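PDB 1LKX: myosin IE heavy chain, which binds actin and hydrolyses ATP in an actin-activated manner, and may move membranes relative to actin filaments; this chain is its motor domain. Local coordinates for residues E93-I98 against S581-R586; Y163-F168 against G379-I384; K451-I456 against K479-N484; H486-V491 against C502-H507. One frame throughout, in Å; residues are numbered along the deposited sequence.

Interaction 1 (E93-I98 against S581-R586); sequences ENQCVI and SPHYVR
Q95 reaches H583 across two parallel strands. H583 NE2 gives Q95 OE1 a fairly straight hydrogen bond (3.0 Å, 164°). It uses a carbonyl lone pair of the amide and runs in the imidazole plane, though amide and ring are turned 57° apart. The Q95 chain bends at chi2 (-62°), which lets NE2 bond E93 O, from above that carbonyl plane. Two bonds thus hold the amide. With an alanine here, H583 NE2 would probably lose this acceptor, and a gap would open beside S581 CB. On the other face, I98 CD1 meets the Y584 ring at its edge, 3.5 Å from CD2. The inner end is the close part: I98 N bonds H583 O, V585 N bonds I98 O, and V97 packs on V585. At the outer end S581 N still bonds N94 O, but the exposed E93 side chain is loose: OE1 stays 3.8 Å from S581 OG. The pairing is typical of the myosin central sheet, where strand 95-100 leads into the ATP-binding P-loop.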
loop_
_atom_site.group_PDB
_atom_site.type_symbol
_atom_site.label_atom_id
_atom_site.label_comp_id
_atom_site.label_asym_id
_atom_site.label_seq_id
_atom_site.Cartn_x
_atom_site.Cartn_y
_atom_site.Cartn_z
ATOM N N GLU A 93 -22.411 -9.702 -3.318
ATOM C CA GLU A 93 -21.799 -9.078 -2.147
ATOM C C GLU A 93 -20.449 -8.469 -2.532
ATOM O O GLU A 93 -19.889 -8.792 -3.574
ATOM C CB GLU A 93 -21.567 -10.119 -1.052
ATOM C CG GLU A 93 -22.728 -11.054 -0.796
ATOM C CD GLU A 93 -22.425 -12.050 0.319
ATOM O OE1 GLU A 93 -21.390 -12.755 0.244
ATOM O OE2 GLU A 93 -23.226 -12.124 1.277
ATOM N N ASN A 94 -19.916 -7.607 -1.676
ATOM C CA ASN A 94 -18.624 -6.983 -1.932
ATOM C C ASN A 94 -17.445 -7.922 -1.719
ATOM O O ASN A 94 -17.431 -8.718 -0.786
ATOM C CB ASN A 94 -18.439 -5.779 -1.026
ATOM C CG ASN A 94 -19.384 -4.667 -1.352
ATOM O OD1 ASN A 94 -19.383 -3.648 -0.682
ATOM N ND2 ASN A 94 -20.200 -4.850 -2.388
ATOM N N GLN A 95 -16.448 -7.806 -2.586
ATOM C CA GLN A 95 -15.247 -8.628 -2.500
ATOM C C GLN A 95 -14.076 -7.686 -2.274
ATOM O O GLN A 95 -14.162 -6.493 -2.569
ATOM C CB GLN A 95 -15.013 -9.372 -3.811
ATOM C CG GLN A 95 -16.222 -10.074 -4.374
ATOM C CD GLN A 95 -16.753 -11.146 -3.451
ATOM O OE1 GLN A 95 -16.100 -12.166 -3.213
ATOM N NE2 GLN A 95 -17.948 -10.920 -2.918
ATOM N N CYS A 96 -12.982 -8.215 -1.744
ATOM C CA CYS A 96 -11.788 -7.411 -1.524
ATOM C C CYS A 96 -10.577 -8.314 -1.586
ATOM O O CYS A 96 -10.557 -9.395 -1.009
ATOM C CB CYS A 96 -11.825 -6.718 -0.176
ATOM S SG CYS A 96 -11.690 -7.859 1.180
ATOM N N VAL A 97 -9.573 -7.863 -2.318
ATOM C CA VAL A 97 -8.353 -8.609 -2.475
ATOM C C VAL A 97 -7.258 -7.976 -1.627
ATOM O O VAL A 97 -6.910 -6.811 -1.837
ATOM C CB VAL A 97 -7.910 -8.586 -3.928
ATOM C CG1 VAL A 97 -6.698 -9.502 -4.106
ATOM C CG2 VAL A 97 -9.067 -8.982 -4.823
ATOM N N ILE A 98 -6.727 -8.724 -0.657
ATOM C CA ILE A 98 -5.654 -8.192 0.176
ATOM C C ILE A 98 -4.330 -8.823 -0.238
ATOM O O ILE A 98 -4.137 -10.029 -0.140
ATOM C CB ILE A 98 -5.907 -8.419 1.686
ATOM C CG1 ILE A 98 -6.137 -9.898 1.979
ATOM C CG2 ILE A 98 -7.095 -7.584 2.145
ATOM C CD1 ILE A 98 -6.300 -10.197 3.495
ATOM N N SER A 581 -15.970 -10.368 1.124
ATOM C CA SER A 581 -15.505 -11.744 1.034
ATOM C C SER A 581 -14.045 -11.632 0.643
ATOM O O SER A 581 -13.722 -11.078 -0.405
ATOM C CB SER A 581 -16.264 -12.531 -0.042
ATOM O OG SER A 581 -17.607 -12.777 0.340
ATOM N N PRO A 582 -13.140 -12.143 1.487
ATOM C CA PRO A 582 -11.688 -12.129 1.286
ATOM C C PRO A 582 -11.154 -13.021 0.168
ATOM O O PRO A 582 -11.712 -14.077 -0.144
ATOM C CB PRO A 582 -11.145 -12.580 2.636
ATOM C CG PRO A 582 -12.230 -12.236 3.587
ATOM C CD PRO A 582 -13.457 -12.634 2.833
ATOM N N HIS A 583 -10.050 -12.568 -0.410
ATOM C CA HIS A 583 -9.335 -13.255 -1.479
ATOM C C HIS A 583 -7.918 -12.839 -1.168
ATOM O O HIS A 583 -7.633 -11.647 -1.088
ATOM C CB HIS A 583 -9.765 -12.725 -2.838
ATOM C CG HIS A 583 -11.169 -13.085 -3.197
ATOM N ND1 HIS A 583 -11.521 -14.338 -3.657
ATOM C CD2 HIS A 583 -12.319 -12.377 -3.113
ATOM C CE1 HIS A 583 -12.828 -14.385 -3.842
ATOM N NE2 HIS A 583 -13.337 -13.209 -3.518
ATOM N N TYR A 584 -7.029 -13.805 -0.974
ATOM C CA TYR A 584 -5.673 -13.453 -0.600
ATOM C C TYR A 584 -4.593 -13.763 -1.608
ATOM O O TYR A 584 -4.604 -14.804 -2.262
ATOM C CB TYR A 584 -5.314 -14.115 0.733
ATOM C CG TYR A 584 -6.495 -14.385 1.633
ATOM C CD1 TYR A 584 -7.303 -15.512 1.440
ATOM C CD2 TYR A 584 -6.805 -13.520 2.675
ATOM C CE1 TYR A 584 -8.392 -15.768 2.266
ATOM C CE2 TYR A 584 -7.892 -13.760 3.514
ATOM C CZ TYR A 584 -8.684 -14.888 3.306
ATOM O OH TYR A 584 -9.762 -15.141 4.136
ATOM N N VAL A 585 -3.662 -12.826 -1.724
ATOM C CA VAL A 585 -2.511 -12.957 -2.600
ATOM C C VAL A 585 -1.371 -12.637 -1.673
ATOM O O VAL A 585 -1.457 -11.681 -0.932
ATOM C CB VAL A 585 -2.510 -11.915 -3.751
ATOM C CG1 VAL A 585 -1.211 -11.977 -4.518
ATOM C CG2 VAL A 585 -3.652 -12.186 -4.697
ATOM N N ARG A 586 -0.319 -13.439 -1.679
ATOM C CA ARG A 586 0.822 -13.161 -0.820
ATOM C C ARG A 586 2.092 -13.200 -1.660
ATOM O O ARG A 586 2.513 -14.262 -2.122
ATOM C CB ARG A 586 0.893 -14.178 0.318
ATOM C CG ARG A 586 -0.462 -14.472 0.913
ATOM C CD ARG A 586 -0.363 -14.757 2.385
ATOM N NE ARG A 586 0.006 -13.553 3.112
ATOM C CZ ARG A 586 0.053 -13.470 4.436
ATOM N NH1 ARG A 586 0.404 -12.323 5.015
ATOM N NH2 ARG A 586 -0.257 -14.533 5.175
#

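Interaction 2 (Y163-F168 against G379-I384); sequences YMEMQF and GPVIGI. Unlike the reference sequence in segment 379-384: P380 (reference Thr).
Y163 carries CG anti to the backbone N (chi1 180°), which lays its ring along the backbone of G383 and I384. Y163 OH stops 3.6 Å from G383 CA, and the missing side chain of G383 leaves room for it. Shortening Y163 to an alanine is likely to open a gap beside G383 CA and the I384 carbonyl. F168 has CG beside its own N (chi1 -55°), which brings ring atom CE1 to 4.0 Å from I382 CB. P380 O lies at the edge of the same ring and accepts a hydrogen bond from F168 N. The strands are antiparallel. M164 with I384 and M166 with I382 are hydrogen-bonded pairs, each with two bonds. Their side chains share one face, where M166 CB lies 4.1 Å from I382 CB and M166 CG touches I384 CD1. On the other face, E165 CB meets V381 CG1 at 3.7 Å. Helix 107-121 covers M166, I382 and I384 through M115, L118 and I114. M88 of helix 77-91 touches F168, P380 and I382. Strand 174-182 pairs with the far edge of 161-168, and strand 95-100 flanks 381-386.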
loop_
_atom_site.group_PDB
_atom_site.type_symbol
_atom_site.label_atom_id
_atom_site.label_comp_id
_atom_site.label_asym_id
_atom_site.label_seq_id
_atom_site.Cartn_x
_atom_site.Cartn_y
_atom_site.Cartn_z
ATOM N N TYR A 163 -6.214 1.958 -1.819
ATOM C CA TYR A 163 -7.284 0.983 -1.802
ATOM C C TYR A 163 -8.139 1.383 -2.991
ATOM O O TYR A 163 -8.740 2.446 -2.995
ATOM C CB TYR A 163 -8.081 1.086 -0.509
ATOM C CG TYR A 163 -9.218 0.098 -0.424
ATOM C CD1 TYR A 163 -8.975 -1.269 -0.318
ATOM C CD2 TYR A 163 -10.545 0.531 -0.417
ATOM C CE1 TYR A 163 -10.025 -2.185 -0.197
ATOM C CE2 TYR A 163 -11.602 -0.373 -0.302
ATOM C CZ TYR A 163 -11.336 -1.729 -0.188
ATOM O OH TYR A 163 -12.376 -2.626 -0.037
ATOM N N MET A 164 -8.162 0.541 -4.011
ATOM C CA MET A 164 -8.913 0.810 -5.225
ATOM C C MET A 164 -10.203 0.016 -5.217
ATOM O O MET A 164 -10.189 -1.202 -5.102
ATOM C CB MET A 164 -8.077 0.409 -6.444
ATOM C CG MET A 164 -7.994 1.447 -7.554
ATOM S SD MET A 164 -9.595 1.972 -8.251
ATOM C CE MET A 164 -10.328 0.346 -8.647
ATOM N N GLU A 165 -11.327 0.706 -5.346
ATOM C CA GLU A 165 -12.608 0.029 -5.369
ATOM C C GLU A 165 -13.253 -0.006 -6.739
ATOM O O GLU A 165 -13.601 1.027 -7.289
ATOM C CB GLU A 165 -13.573 0.678 -4.392
ATOM C CG GLU A 165 -13.314 0.291 -2.963
ATOM C CD GLU A 165 -14.360 0.834 -2.020
ATOM O OE1 GLU A 165 -14.350 0.430 -0.832
ATOM O OE2 GLU A 165 -15.191 1.665 -2.464
ATOM N N MET A 166 -13.407 -1.207 -7.283
ATOM C CA MET A 166 -14.045 -1.403 -8.577
ATOM C C MET A 166 -15.557 -1.425 -8.337
ATOM O O MET A 166 -16.052 -2.238 -7.549
ATOM C CB MET A 166 -13.622 -2.743 -9.177
ATOM C CG MET A 166 -12.117 -2.988 -9.265
ATOM S SD MET A 166 -11.325 -2.250 -10.700
ATOM C CE MET A 166 -12.472 -2.844 -12.064
ATOM N N GLN A 167 -16.292 -0.548 -9.015
ATOM C CA GLN A 167 -17.737 -0.483 -8.849
ATOM C C GLN A 167 -18.473 -1.127 -10.012
ATOM O O GLN A 167 -18.226 -0.799 -11.171
ATOM C CB GLN A 167 -18.176 0.969 -8.721
ATOM C CG GLN A 167 -17.457 1.715 -7.628
ATOM C CD GLN A 167 -17.662 3.216 -7.719
ATOM O OE1 GLN A 167 -17.082 3.981 -6.949
ATOM N NE2 GLN A 167 -18.487 3.645 -8.663
ATOM N N PHE A 168 -19.385 -2.040 -9.699
ATOM C CA PHE A 168 -20.169 -2.727 -10.721
ATOM C C PHE A 168 -21.637 -2.603 -10.386
ATOM O O PHE A 168 -21.991 -2.250 -9.259
ATOM C CB PHE A 168 -19.848 -4.225 -10.752
ATOM C CG PHE A 168 -18.402 -4.535 -10.938
ATOM C CD1 PHE A 168 -17.505 -4.376 -9.888
ATOM C CD2 PHE A 168 -17.929 -4.978 -12.167
ATOM C CE1 PHE A 168 -16.155 -4.655 -10.063
ATOM C CE2 PHE A 168 -16.580 -5.258 -12.345
ATOM C CZ PHE A 168 -15.690 -5.097 -11.292
ATOM N N GLY A 379 -24.259 -0.236 -6.432
ATOM C CA GLY A 379 -24.054 -1.621 -6.810
ATOM C C GLY A 379 -22.970 -2.302 -6.017
ATOM O O GLY A 379 -22.422 -1.699 -5.100
ATOM N N PRO A 380 -22.640 -3.564 -6.341
ATOM C CA PRO A 380 -21.599 -4.314 -5.629
ATOM C C PRO A 380 -20.230 -3.768 -5.971
ATOM O O PRO A 380 -20.038 -3.204 -7.041
ATOM C CB PRO A 380 -21.794 -5.739 -6.124
ATOM C CG PRO A 380 -22.212 -5.520 -7.527
ATOM C CD PRO A 380 -23.214 -4.378 -7.425
ATOM N N VAL A 381 -19.285 -3.943 -5.058
ATOM C CA VAL A 381 -17.927 -3.444 -5.222
ATOM C C VAL A 381 -16.839 -4.493 -5.013
ATOM O O VAL A 381 -17.011 -5.452 -4.261
ATOM C CB VAL A 381 -17.667 -2.317 -4.222
ATOM C CG1 VAL A 381 -16.230 -1.859 -4.297
ATOM C CG2 VAL A 381 -18.601 -1.181 -4.504
ATOM N N ILE A 382 -15.714 -4.315 -5.691
ATOM C CA ILE A 382 -14.597 -5.219 -5.510
ATOM C C ILE A 382 -13.401 -4.356 -5.151
ATOM O O ILE A 382 -12.866 -3.649 -5.994
ATOM C CB ILE A 382 -14.272 -6.015 -6.775
ATOM C CG1 ILE A 382 -15.302 -7.118 -6.982
ATOM C CG2 ILE A 382 -12.910 -6.634 -6.645
ATOM C CD1 ILE A 382 -14.938 -8.068 -8.095
ATOM N N GLY A 383 -12.997 -4.399 -3.890
ATOM C CA GLY A 383 -11.865 -3.605 -3.465
ATOM C C GLY A 383 -10.556 -4.331 -3.680
ATOM O O GLY A 383 -10.500 -5.554 -3.668
ATOM N N ILE A 384 -9.497 -3.565 -3.891
ATOM C CA ILE A 384 -8.176 -4.117 -4.097
ATOM C C ILE A 384 -7.245 -3.291 -3.224
ATOM O O ILE A 384 -7.186 -2.076 -3.348
ATOM C CB ILE A 384 -7.743 -3.978 -5.550
ATOM C CG1 ILE A 384 -8.774 -4.624 -6.474
ATOM C CG2 ILE A 384 -6.406 -4.646 -5.751
ATOM C CD1 ILE A 384 -8.439 -4.487 -7.952
#

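Interaction 3 (K451-I456 against K479-N484); sequences KPIGLI and KQFEKN
The contact joins the entry of helix 455-464 to the exit of helix 470-480, two helices that follow each other in the chain. G454 is the N-cap residue of the first. F481 is the first residue to leave helical geometry after the second. The touching side chains are few, and no hydrogen bond crosses between 451-456 and 479-484. F481 carries the buried part. Its ring points its far corner at the 453-454 backbone: CZ is 3.6 Å from I453 O and 4.1 Å from G454 CA. Both approach at the ring edge. L455 CD2 adds a contact at 4.2 Å from F481 CE2. I453 and Q480 form the exposed part. Chi1 of Q480 (-180°) sends CG toward I453 CG2, 3.6 Å away; the bend at chi2 (63°) then brings the amide alongside the same methyl. The two side chains cross at about a right angle. Q480 CG also lies over one face of the F481 ring, toward its rim. The ring is therefore met at its edge by the loop and on a face by its own neighbour in sequence. Only 179 Å² is buried, both sides summed. I448, between helices 443-447 and 455-464, also touches F481. K451 and I456 touch helix 562-577, at R567 and, for K451, also N571. Strand 487-488 follows F481 closely in the chain, and its L487 touches F481 too.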
loop_
_atom_site.group_PDB
_atom_site.type_symbol
_atom_site.label_atom_id
_atom_site.label_comp_id
_atom_site.label_asym_id
_atom_site.label_seq_id
_atom_site.Cartn_x
_atom_site.Cartn_y
_atom_site.Cartn_z
ATOM N N LYS A 451 -3.407 2.185 21.412
ATOM C CA LYS A 451 -4.221 2.750 22.501
ATOM C C LYS A 451 -3.435 3.288 23.705
ATOM O O LYS A 451 -2.216 3.116 23.742
ATOM C CB LYS A 451 -5.264 1.712 22.928
ATOM C CG LYS A 451 -6.322 1.449 21.838
ATOM C CD LYS A 451 -5.761 0.619 20.678
ATOM C CE LYS A 451 -6.686 0.595 19.461
ATOM N NZ LYS A 451 -6.611 1.848 18.654
ATOM N N PRO A 452 -4.113 3.944 24.698
ATOM C CA PRO A 452 -3.518 4.536 25.926
ATOM C C PRO A 452 -2.302 3.778 26.429
ATOM O O PRO A 452 -2.437 2.660 26.931
ATOM C CB PRO A 452 -4.658 4.478 26.934
ATOM C CG PRO A 452 -5.834 4.733 26.080
ATOM C CD PRO A 452 -5.582 3.891 24.831
ATOM N N ILE A 453 -1.123 4.388 26.322
ATOM C CA ILE A 453 0.130 3.729 26.715
ATOM C C ILE A 453 0.589 2.873 25.529
ATOM O O ILE A 453 0.767 1.660 25.642
ATOM C CB ILE A 453 -0.038 2.787 27.935
ATOM C CG1 ILE A 453 -0.676 3.533 29.100
ATOM C CG2 ILE A 453 1.309 2.264 28.374
ATOM C CD1 ILE A 453 -1.104 2.620 30.217
ATOM N N GLY A 454 0.749 3.519 24.380
ATOM C CA GLY A 454 1.188 2.836 23.180
ATOM C C GLY A 454 2.150 3.792 22.521
ATOM O O GLY A 454 2.122 4.982 22.824
ATOM N N LEU A 455 2.999 3.302 21.628
ATOM C CA LEU A 455 3.962 4.179 20.984
ATOM C C LEU A 455 3.386 5.486 20.451
ATOM O O LEU A 455 3.749 6.559 20.926
ATOM C CB LEU A 455 4.677 3.455 19.856
ATOM C CG LEU A 455 5.574 2.294 20.257
ATOM C CD1 LEU A 455 6.250 1.748 19.012
ATOM C CD2 LEU A 455 6.605 2.758 21.270
ATOM N N ILE A 456 2.488 5.422 19.477
ATOM C CA ILE A 456 1.960 6.664 18.936
ATOM C C ILE A 456 1.099 7.451 19.904
ATOM O O ILE A 456 0.913 8.658 19.731
ATOM C CB ILE A 456 1.183 6.444 17.616
ATOM C CG1 ILE A 456 0.185 5.301 17.761
ATOM C CG2 ILE A 456 2.166 6.164 16.482
ATOM C CD1 ILE A 456 -0.501 4.956 16.445
ATOM N N LYS A 479 11.147 3.651 29.397
ATOM C CA LYS A 479 10.739 3.388 30.767
ATOM C C LYS A 479 9.401 2.654 30.779
ATOM O O LYS A 479 9.273 1.598 31.385
ATOM C CB LYS A 479 10.612 4.698 31.553
ATOM C CG LYS A 479 11.934 5.412 31.807
ATOM C CD LYS A 479 11.727 6.667 32.658
ATOM C CE LYS A 479 13.057 7.338 33.003
ATOM N NZ LYS A 479 13.837 7.747 31.795
ATOM N N GLN A 480 8.418 3.220 30.089
ATOM C CA GLN A 480 7.074 2.662 30.019
ATOM C C GLN A 480 7.037 1.224 29.543
ATOM O O GLN A 480 6.135 0.468 29.890
ATOM C CB GLN A 480 6.211 3.528 29.101
ATOM C CG GLN A 480 4.781 3.048 28.950
ATOM C CD GLN A 480 4.009 3.077 30.256
ATOM O OE1 GLN A 480 3.845 4.131 30.872
ATOM N NE2 GLN A 480 3.528 1.918 30.682
ATOM N N PHE A 481 8.021 0.846 28.741
ATOM C CA PHE A 481 8.080 -0.510 28.215
ATOM C C PHE A 481 9.335 -1.235 28.671
ATOM O O PHE A 481 9.770 -1.092 29.812
ATOM C CB PHE A 481 8.014 -0.478 26.688
ATOM C CG PHE A 481 6.739 0.099 26.156
ATOM C CD1 PHE A 481 5.571 -0.653 26.164
ATOM C CD2 PHE A 481 6.691 1.411 25.700
ATOM C CE1 PHE A 481 4.362 -0.102 25.729
ATOM C CE2 PHE A 481 5.493 1.965 25.265
ATOM C CZ PHE A 481 4.323 1.206 25.281
ATOM N N GLU A 482 9.923 -2.006 27.769
ATOM C CA GLU A 482 11.113 -2.768 28.105
ATOM C C GLU A 482 10.882 -3.475 29.425
ATOM O O GLU A 482 11.459 -3.160 30.461
ATOM C CB GLU A 482 12.343 -1.868 28.162
ATOM C CG GLU A 482 12.853 -1.515 26.770
ATOM C CD GLU A 482 14.132 -0.704 26.790
ATOM O OE1 GLU A 482 14.093 0.463 27.256
ATOM O OE2 GLU A 482 15.173 -1.246 26.337
ATOM N N LYS A 483 9.982 -4.436 29.316
ATOM C CA LYS A 483 9.510 -5.330 30.355
ATOM C C LYS A 483 8.431 -5.934 29.467
ATOM O O LYS A 483 7.697 -6.856 29.827
ATOM C CB LYS A 483 8.907 -4.554 31.534
ATOM C CG LYS A 483 8.975 -5.311 32.867
ATOM C CD LYS A 483 10.412 -5.747 33.173
ATOM C CE LYS A 483 10.509 -6.644 34.411
ATOM N NZ LYS A 483 10.193 -5.946 35.696
ATOM N N ASN A 484 8.392 -5.365 28.267
ATOM C CA ASN A 484 7.489 -5.731 27.196
ATOM C C ASN A 484 8.415 -6.133 26.049
ATOM O O ASN A 484 9.337 -5.396 25.707
ATOM C CB ASN A 484 6.630 -4.504 26.825
ATOM C CG ASN A 484 5.882 -4.665 25.506
ATOM O OD1 ASN A 484 6.488 -4.673 24.448
ATOM N ND2 ASN A 484 4.561 -4.783 25.571
#

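Interaction 4 (H486-V491 against C502-H507); sequences HLQSYV and CFRLKH
H486 and K506 open the backbone hydrogen bonds of a short antiparallel pairing. K506 N bonds H486 O at 2.6 Å. Q488 and R504 form a hydrogen-bonded pair, with Q488 N to R504 O at 3.0 Å and R504 N to Q488 O at 2.9 Å. K506 is the centre of an inverse gamma turn. Among polar side chains, Q488 and R504 lie side by side and point the same way, with CB atoms 3.7 Å apart. The R504 chain leaves CB pointing opposite its own N (chi1 166°), then folds at chi2 and chi3, which turns the guanidinium edge to Q488 OE1. The bond from R504 NH1 is weak and badly angled, and its short length is doubtful. H486 ND1 adds a weak bond to K506 O, at the edge of the imidazole ring. K506 NZ makes a salt bridge with D511. Among apolar groups, L487 CD1 meets F503 CD2 at 3.5 Å, the side chains crossing at a slant. K506 CB lies 3.4 Å from H486 CA. The chemistry divides by face: Q488 and R504 make a polar, partly exposed side, while L487, F503 and L505 make a buried apolar side, with L487 and F503 against helix 470-480.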
loop_
_atom_site.group_PDB
_atom_site.type_symbol
_atom_site.label_atom_id
_atom_site.label_comp_id
_atom_site.label_asym_id
_atom_site.label_seq_id
_atom_site.Cartn_x
_atom_site.Cartn_y
_atom_site.Cartn_z
ATOM N N HIS A 486 9.376 -7.137 22.035
ATOM C CA HIS A 486 9.098 -6.315 20.861
ATOM C C HIS A 486 9.708 -4.921 20.952
ATOM O O HIS A 486 9.809 -4.226 19.939
ATOM C CB HIS A 486 7.589 -6.204 20.646
ATOM C CG HIS A 486 6.894 -7.527 20.615
ATOM N ND1 HIS A 486 7.147 -8.478 19.647
ATOM C CD2 HIS A 486 5.974 -8.072 21.445
ATOM C CE1 HIS A 486 6.412 -9.550 19.883
ATOM N NE2 HIS A 486 5.693 -9.330 20.969
ATOM N N LEU A 487 10.111 -4.513 22.156
ATOM C CA LEU A 487 10.734 -3.202 22.351
ATOM C C LEU A 487 12.015 -3.264 23.178
ATOM O O LEU A 487 12.018 -3.714 24.315
ATOM C CB LEU A 487 9.754 -2.214 23.003
ATOM C CG LEU A 487 10.298 -0.813 23.327
ATOM C CD1 LEU A 487 11.198 -0.314 22.217
ATOM C CD2 LEU A 487 9.143 0.147 23.509
ATOM N N GLN A 488 13.107 -2.804 22.592
ATOM C CA GLN A 488 14.402 -2.794 23.254
ATOM C C GLN A 488 15.044 -1.422 23.132
ATOM O O GLN A 488 14.603 -0.573 22.354
ATOM C CB GLN A 488 15.356 -3.788 22.600
ATOM C CG GLN A 488 15.068 -5.232 22.843
ATOM C CD GLN A 488 16.108 -6.105 22.182
ATOM O OE1 GLN A 488 16.236 -6.111 20.960
ATOM N NE2 GLN A 488 16.873 -6.836 22.992
ATOM N N SER A 489 16.113 -1.228 23.893
ATOM C CA SER A 489 16.862 0.013 23.864
ATOM C C SER A 489 18.185 -0.227 24.566
ATOM O O SER A 489 18.312 -1.143 25.388
ATOM C CB SER A 489 16.097 1.128 24.564
ATOM O OG SER A 489 16.219 1.006 25.962
ATOM N N TYR A 490 19.173 0.594 24.229
ATOM C CA TYR A 490 20.496 0.464 24.811
ATOM C C TYR A 490 20.409 0.506 26.326
ATOM O O TYR A 490 21.022 -0.301 27.029
ATOM C CB TYR A 490 21.397 1.590 24.317
ATOM C CG TYR A 490 22.763 1.574 24.944
ATOM C CD1 TYR A 490 23.655 0.533 24.695
ATOM C CD2 TYR A 490 23.156 2.586 25.811
ATOM C CE1 TYR A 490 24.906 0.502 25.300
ATOM C CE2 TYR A 490 24.400 2.565 26.420
ATOM C CZ TYR A 490 25.271 1.524 26.166
ATOM O OH TYR A 490 26.493 1.489 26.799
ATOM N N VAL A 491 19.631 1.459 26.814
ATOM C CA VAL A 491 19.445 1.647 28.239
ATOM C C VAL A 491 19.107 0.357 28.976
ATOM O O VAL A 491 19.974 -0.228 29.617
ATOM C CB VAL A 491 18.351 2.674 28.495
ATOM C CG1 VAL A 491 18.307 3.033 29.952
ATOM C CG2 VAL A 491 18.609 3.905 27.654
ATOM N N CYS A 502 18.020 5.927 19.511
ATOM C CA CYS A 502 17.154 4.970 18.840
ATOM C C CYS A 502 16.442 4.016 19.792
ATOM O O CYS A 502 16.588 4.095 21.006
ATOM C CB CYS A 502 17.983 4.148 17.850
ATOM S SG CYS A 502 19.107 5.109 16.777
ATOM N N PHE A 503 15.646 3.125 19.210
ATOM C CA PHE A 503 14.937 2.098 19.952
ATOM C C PHE A 503 14.584 0.979 18.979
ATOM O O PHE A 503 14.196 1.224 17.843
ATOM C CB PHE A 503 13.696 2.653 20.662
ATOM C CG PHE A 503 12.522 2.896 19.772
ATOM C CD1 PHE A 503 12.297 4.154 19.216
ATOM C CD2 PHE A 503 11.598 1.890 19.531
ATOM C CE1 PHE A 503 11.156 4.414 18.432
ATOM C CE2 PHE A 503 10.453 2.139 18.747
ATOM C CZ PHE A 503 10.236 3.407 18.200
ATOM N N ARG A 504 14.775 -0.253 19.430
ATOM C CA ARG A 504 14.518 -1.442 18.625
ATOM C C ARG A 504 13.074 -1.891 18.757
ATOM O O ARG A 504 12.513 -1.913 19.841
ATOM C CB ARG A 504 15.467 -2.558 19.079
ATOM C CG ARG A 504 15.141 -3.964 18.610
ATOM C CD ARG A 504 15.801 -4.295 17.297
ATOM N NE ARG A 504 17.245 -4.033 17.282
ATOM C CZ ARG A 504 18.137 -4.532 18.142
ATOM N NH1 ARG A 504 17.755 -5.334 19.124
ATOM N NH2 ARG A 504 19.425 -4.234 18.010
ATOM N N LEU A 505 12.466 -2.241 17.639
ATOM C CA LEU A 505 11.092 -2.713 17.651
ATOM C C LEU A 505 11.106 -4.054 16.930
ATOM O O LEU A 505 11.527 -4.147 15.785
ATOM C CB LEU A 505 10.187 -1.704 16.932
ATOM C CG LEU A 505 8.668 -1.884 16.976
ATOM C CD1 LEU A 505 8.244 -2.243 18.366
ATOM C CD2 LEU A 505 7.983 -0.599 16.545
ATOM N N LYS A 506 10.671 -5.100 17.619
ATOM C CA LYS A 506 10.658 -6.442 17.040
ATOM C C LYS A 506 9.383 -6.712 16.270
ATOM O O LYS A 506 8.454 -7.328 16.792
ATOM C CB LYS A 506 10.816 -7.501 18.133
ATOM C CG LYS A 506 12.195 -7.535 18.768
ATOM C CD LYS A 506 12.290 -8.635 19.792
ATOM C CE LYS A 506 13.725 -8.857 20.194
ATOM N NZ LYS A 506 14.554 -9.355 19.051
ATOM N N HIS A 507 9.349 -6.244 15.027
ATOM C CA HIS A 507 8.190 -6.411 14.155
ATOM C C HIS A 507 7.988 -7.877 13.828
ATOM O O HIS A 507 8.868 -8.702 14.072
ATOM C CB HIS A 507 8.376 -5.620 12.851
ATOM C CG HIS A 507 8.138 -4.150 12.992
ATOM N ND1 HIS A 507 6.876 -3.599 12.991
ATOM C CD2 HIS A 507 9.002 -3.114 13.115
ATOM C CE1 HIS A 507 6.972 -2.286 13.101
ATOM N NE2 HIS A 507 8.251 -1.965 13.176
#

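Interactions 1 and 2 lie in one mixed sheet, with centres 11 Å apart. Strands 95-100 and 381-386 are neighbours in it, and Q95 O to G383 N is a probable hydrogen bond. Together they tie four strands into the sheet beside the nucleotide site. Interactions 3 and 4 form a second cluster, also 11 Å apart, where helix 470-480 is followed, after a short loop, by strand 487-488. There E482 OE2 probably bonds S489 OG. Centres of the two clusters are 33 to 39 Å apart. Along the chain, interaction 2 closes first, then 3, then 4. Interaction 1 spans all three, joining an early strand of the motor domain to a late one.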